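Local coordinates for protein putative TetR-family transcriptional regulator (PDB 3LWJ) that probably binds DNA as a bacterial transcriptional regulator of the TetR family, through a predicted helix-turn-helix motif, at residues A[73-76]-A[77-81]; A[84-87]-A[88-92]. All coordinates share one frame; numbering follows the deposited sequence. Where two conformers were deposited one is given.

Interaction 1: A[73-76]-A[77-81]; sequences SSIS and EYYLV
Ser-73 pairs with Glu-77 in the last turns of helix 56-79: its carbonyl O accepts Glu-77 N at 2.8 Å. The side chain of Glu-77 leaves beside its backbone N (chi1 -76°) and passes that carbonyl with CD 3.1 Å from Ser-73 O, a proximity that brings no hydrogen bond; a long, charged residue suits this exposed flank. Ser-74 O takes Tyr-78 N at 3.2 Å, and in one of its conformers its hydroxyl turns back to Gln-70 O.

Ile-75 makes the apolar part of the contact. Its O accepts Tyr-79 N at 3.0 Å, and its CG2 meets CE1 of Tyr-79 at 3.5 Å, the two side chains running alongside each other. With CG anti to the carbonyl carbon (chi1 -79°), the Tyr-79 ring is carried back along the helix to the isoleucine. Replacing Tyr-79 by an alanine would probably leave CG2 of Ile-75 without its ring neighbour.

Ser-76 O lies 3.3 Å from Tyr-79 CB; its OG bonds to Ile-72 O while the side chain rests on Phe-134. The chemistry thus divides round the helix: Ser-73 and Glu-77 suit the open flank, whereas buried Ile-75 and the Tyr-79 ring face helices 85-102 and 118-144.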
loop_
_atom_site.group_PDB
_atom_site.type_symbol
_atom_site.label_atom_id
_atom_site.label_comp_id
_atom_site.label_asym_id
_atom_site.label_seq_id
_atom_site.Cartn_x
_atom_site.Cartn_y
_atom_site.Cartn_z
ATOM N N SER A 73 -13.701 16.295 -6.721
ATOM C CA SER A 73 -14.164 17.639 -7.123
ATOM C C SER A 73 -13.005 18.605 -7.410
ATOM O O SER A 73 -13.091 19.436 -8.329
ATOM C CB SER A 73 -15.121 18.244 -6.085
ATOM O OG SER A 73 -14.461 18.475 -4.861
ATOM N N SER A 74 -11.913 18.498 -6.675
ATOM C CA SER A 74 -10.720 19.282 -7.008
ATOM C C SER A 74 -10.223 18.965 -8.424
ATOM O O SER A 74 -9.914 19.855 -9.199
ATOM C CB SER A 74 -9.616 19.011 -5.998
ATOM O OG SER A 74 -10.067 19.326 -4.697
ATOM N N ILE A 75 -10.161 17.683 -8.759
ATOM C CA ILE A 75 -9.698 17.242 -10.067
ATOM C C ILE A 75 -10.696 17.717 -11.157
ATOM O O ILE A 75 -10.306 18.324 -12.176
ATOM C CB ILE A 75 -9.544 15.707 -10.094
ATOM C CG1 ILE A 75 -8.397 15.260 -9.158
ATOM C CG2 ILE A 75 -9.237 15.197 -11.502
ATOM C CD1 ILE A 75 -8.240 13.747 -9.017
ATOM N N SER A 76 -11.979 17.447 -10.923
ATOM C CA SER A 76 -13.058 17.821 -11.875
ATOM C C SER A 76 -13.121 19.320 -12.120
ATOM O O SER A 76 -13.321 19.761 -13.253
ATOM C CB SER A 76 -14.417 17.312 -11.383
ATOM O OG SER A 76 -14.350 15.923 -11.151
ATOM N N GLU A 77 -12.932 20.111 -11.077
ATOM C CA GLU A 77 -12.820 21.560 -11.249
ATOM C C GLU A 77 -11.631 21.965 -12.124
ATOM O O GLU A 77 -11.747 22.844 -12.950
ATOM C CB GLU A 77 -12.725 22.249 -9.888
ATOM C CG GLU A 77 -14.062 22.317 -9.163
ATOM C CD GLU A 77 -13.936 22.391 -7.647
ATOM O OE1 GLU A 77 -12.835 22.705 -7.139
ATOM O OE2 GLU A 77 -14.950 22.119 -6.964
ATOM N N TYR A 78 -10.482 21.334 -11.926
ATOM C CA TYR A 78 -9.285 21.643 -12.707
ATOM C C TYR A 78 -9.497 21.334 -14.209
ATOM O O TYR A 78 -9.005 22.048 -15.096
ATOM C CB TYR A 78 -8.083 20.847 -12.157
ATOM C CG TYR A 78 -6.788 20.997 -12.926
ATOM C CD1 TYR A 78 -6.277 22.234 -13.249
ATOM C CD2 TYR A 78 -6.064 19.878 -13.315
ATOM C CE1 TYR A 78 -5.061 22.354 -13.932
ATOM C CE2 TYR A 78 -4.871 19.995 -14.016
ATOM C CZ TYR A 78 -4.382 21.220 -14.323
ATOM O OH TYR A 78 -3.188 21.291 -14.996
ATOM N N TYR A 79 -10.223 20.252 -14.466
ATOM C CA TYR A 79 -10.592 19.824 -15.818
ATOM C C TYR A 79 -11.388 20.867 -16.605
ATOM O O TYR A 79 -11.400 20.826 -17.831
ATOM C CB TYR A 79 -11.453 18.539 -15.740
ATOM C CG TYR A 79 -10.709 17.238 -15.519
ATOM C CD1 TYR A 79 -9.379 17.207 -15.087
ATOM C CD2 TYR A 79 -11.351 16.017 -15.758
ATOM C CE1 TYR A 79 -8.715 15.971 -14.888
ATOM C CE2 TYR A 79 -10.687 14.791 -15.581
ATOM C CZ TYR A 79 -9.366 14.783 -15.154
ATOM O OH TYR A 79 -8.699 13.575 -14.971
ATOM N N LEU A 80 -12.061 21.776 -15.912
ATOM C CA LEU A 80 -12.826 22.848 -16.574
ATOM C C LEU A 80 -11.907 23.886 -17.224
ATOM O O LEU A 80 -12.331 24.651 -18.102
ATOM C CB LEU A 80 -13.750 23.527 -15.555
ATOM C CG LEU A 80 -14.783 22.590 -14.903
ATOM C CD1 LEU A 80 -15.543 23.300 -13.777
ATOM C CD2 LEU A 80 -15.761 22.012 -15.967
ATOM N N VAL A 81 -10.656 23.930 -16.773
ATOM C CA VAL A 81 -9.744 24.934 -17.289
ATOM C C VAL A 81 -8.573 24.313 -18.045
ATOM O O VAL A 81 -8.256 24.769 -19.112
ATOM C CB VAL A 81 -9.284 25.940 -16.196
ATOM C CG1 VAL A 81 -8.616 25.231 -15.067
ATOM C CG2 VAL A 81 -8.371 26.994 -16.795
#

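Interaction 2: A[84-87]-A[88-92]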
loop_
_atom_site.group_PDB
_atom_site.type_symbol
_atom_site.label_atom_id
_atom_site.label_comp_id
_atom_site.label_asym_id
_atom_site.label_seq_id
_atom_site.Cartn_x
_atom_site.Cartn_y
_atom_site.Cartn_z
ATOM N N ASP A 84 -5.357 19.926 -21.863
ATOM C CA ASP A 84 -4.324 18.975 -22.274
ATOM C C ASP A 84 -4.322 17.753 -21.322
ATOM O O ASP A 84 -4.193 17.887 -20.112
ATOM C CB ASP A 84 -2.947 19.650 -22.296
ATOM C CG ASP A 84 -1.876 18.744 -22.838
ATOM O OD1 ASP A 84 -1.666 18.762 -24.061
ATOM O OD2 ASP A 84 -1.231 18.015 -22.050
ATOM N N LEU A 85 -4.474 16.554 -21.882
ATOM C CA LEU A 85 -4.706 15.393 -21.071
ATOM C C LEU A 85 -3.464 14.917 -20.347
ATOM O O LEU A 85 -3.585 14.349 -19.259
ATOM C CB LEU A 85 -5.310 14.268 -21.898
ATOM C CG LEU A 85 -6.636 14.583 -22.598
ATOM C CD1 LEU A 85 -7.083 13.280 -23.245
ATOM C CD2 LEU A 85 -7.735 15.163 -21.653
ATOM N N TYR A 86 -2.290 15.158 -20.929
ATOM C CA TYR A 86 -1.008 14.886 -20.285
ATOM C C TYR A 86 -0.736 15.840 -19.132
ATOM O O TYR A 86 -0.254 15.427 -18.072
ATOM C CB TYR A 86 0.184 14.968 -21.268
ATOM C CG TYR A 86 1.512 14.801 -20.545
ATOM C CD1 TYR A 86 1.921 13.549 -20.088
ATOM C CD2 TYR A 86 2.305 15.894 -20.235
ATOM C CE1 TYR A 86 3.106 13.386 -19.394
ATOM C CE2 TYR A 86 3.498 15.737 -19.535
ATOM C CZ TYR A 86 3.888 14.476 -19.128
ATOM O OH TYR A 86 5.058 14.315 -18.434
ATOM N N GLU A 87 -1.007 17.126 -19.347
ATOM C CA GLU A 87 -0.886 18.091 -18.263
ATOM C C GLU A 87 -1.772 17.675 -17.117
ATOM O O GLU A 87 -1.344 17.704 -15.949
ATOM C CB GLU A 87 -1.258 19.496 -18.719
ATOM C CG GLU A 87 -0.851 20.564 -17.732
ATOM C CD GLU A 87 0.630 20.913 -17.787
ATOM O OE1 GLU A 87 1.266 20.789 -18.846
ATOM O OE2 GLU A 87 1.160 21.339 -16.758
ATOM N N ARG A 88 -3.001 17.275 -17.437
ATOM C CA ARG A 88 -3.926 16.758 -16.425
ATOM C C ARG A 88 -3.374 15.523 -15.672
ATOM O O ARG A 88 -3.510 15.404 -14.446
ATOM C CB ARG A 88 -5.248 16.358 -17.075
ATOM C CG ARG A 88 -6.114 17.483 -17.643
ATOM C CD ARG A 88 -7.390 16.893 -18.192
ATOM N NE ARG A 88 -8.348 17.908 -18.636
ATOM C CZ ARG A 88 -9.622 17.657 -18.910
ATOM N NH1 ARG A 88 -10.117 16.429 -18.793
ATOM N NH2 ARG A 88 -10.405 18.639 -19.311
ATOM N N PHE A 89 -2.764 14.608 -16.426
ATOM C CA PHE A 89 -2.267 13.343 -15.889
ATOM C C PHE A 89 -1.286 13.584 -14.761
ATOM O O PHE A 89 -1.393 12.984 -13.693
ATOM C CB PHE A 89 -1.600 12.533 -17.012
ATOM C CG PHE A 89 -1.229 11.139 -16.628
ATOM C CD1 PHE A 89 -2.208 10.207 -16.339
ATOM C CD2 PHE A 89 0.107 10.758 -16.550
ATOM C CE1 PHE A 89 -1.878 8.933 -15.970
ATOM C CE2 PHE A 89 0.442 9.460 -16.195
ATOM C CZ PHE A 89 -0.555 8.550 -15.903
ATOM N N ILE A 90 -0.350 14.485 -14.994
ATOM C CA ILE A 90 0.625 14.834 -13.983
ATOM C C ILE A 90 0.028 15.659 -12.876
ATOM O O ILE A 90 0.149 15.295 -11.697
ATOM C CB ILE A 90 1.799 15.618 -14.543
ATOM C CG1 ILE A 90 2.450 14.831 -15.679
ATOM C CG2 ILE A 90 2.769 15.874 -13.456
ATOM C CD1 ILE A 90 2.777 13.362 -15.335
ATOM N N GLU A 91 -0.562 16.800 -13.230
ATOM C CA GLU A 91 -0.952 17.759 -12.204
ATOM C C GLU A 91 -2.036 17.239 -11.303
ATOM O O GLU A 91 -2.100 17.664 -10.142
ATOM C CB GLU A 91 -1.450 19.086 -12.787
ATOM C CG GLU A 91 -0.417 20.112 -13.000
ATOM C CD GLU A 91 0.514 20.333 -11.828
ATOM O OE1 GLU A 91 0.078 20.697 -10.706
ATOM O OE2 GLU A 91 1.717 20.162 -12.079
ATOM N N THR A 92 -2.915 16.367 -11.813
ATOM C CA THR A 92 -3.948 15.818 -10.934
ATOM C C THR A 92 -3.321 15.002 -9.768
ATOM O O THR A 92 -3.894 14.926 -8.700
ATOM C CB THR A 92 -5.014 14.978 -11.649
ATOM O OG1 THR A 92 -4.410 13.997 -12.527
ATOM C CG2 THR A 92 -5.964 15.898 -12.457
#
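Leu-85 and Arg-88 run side by side in the first turns of helix 85-102. CD2 of Leu-85 lies 3.9 Å from Arg-88 CD, and the same methyl sits over one face of the guanidinium. The arginine, extended from CG to NE, lays its aliphatic part beside the leucine, sends NE to a bond with Glu-82 O and brings NH2 close to Tyr-79 O. In another pairing, CG1 of Ile-90 stands over the ring face of Tyr-86, a CH-pi contact 4.2 Å from the ring centroid and 27° off its normal. Ile-90 CG1 is anti to the carbonyl carbon (chi1 -56°), which turns this branch back toward the ring; a branched aliphatic residue suits the flat surface.

Capping opens the helix. Asp-84, at the N-cap, accepts Glu-87 N through the anti lone pair of OD2 at 2.9 Å, occupying an amide that has no preceding helical carbonyl to meet. Short and acidic, aspartate fits this place, and its charge is likely to be favourable at the positive end of the helix dipole.

Main-chain bonds then continue the helix. Arg-88 N meets Asp-84 O at 3.0 Å, and the same pattern repeats from Glu-91 N to Glu-87 O and from Thr-92 N to Arg-88 O.

A side-chain bond to the backbone adds to these: Thr-92 OG1 donates to Arg-88 O at an unusually short 2.5 Å, reaching it from the face opposite to Thr-92 N.

Around this segment, Thr-92 packs on helix 56-79, whereas Tyr-86, Phe-89 and Ile-90 meet helix 179-195. Tyr-86 and Phe-89 also touch Leu-198 and Leu-197 of the second subunit, respectively, placing this turn beside the dimer partner.

How the interactions relate
Interaction 1 comes first along the chain, at the end of helix 56-79, and interaction 2 follows at the start of helix 85-102; a short connection joins the two helices, and the centres lie about 11 Å apart. They touch directly: CG2 of Ile-75 is 3.5 Å from CG2 of Thr-92, and the Tyr-78 hydroxyl packs on the side chains of Glu-87 and Glu-91. Arg-88 ties them further: its NH2 comes within 2.8 Å of Tyr-79 O, alongside a cation-pi contact with the Tyr-79 ring. Both therefore belong to one helical hairpin in this all-helical chain. Helix 56-79 closely follows the predicted DNA-binding motif, and the hairpin turn sits at its far end, with residues 84-92 alone of the two touching the second subunit.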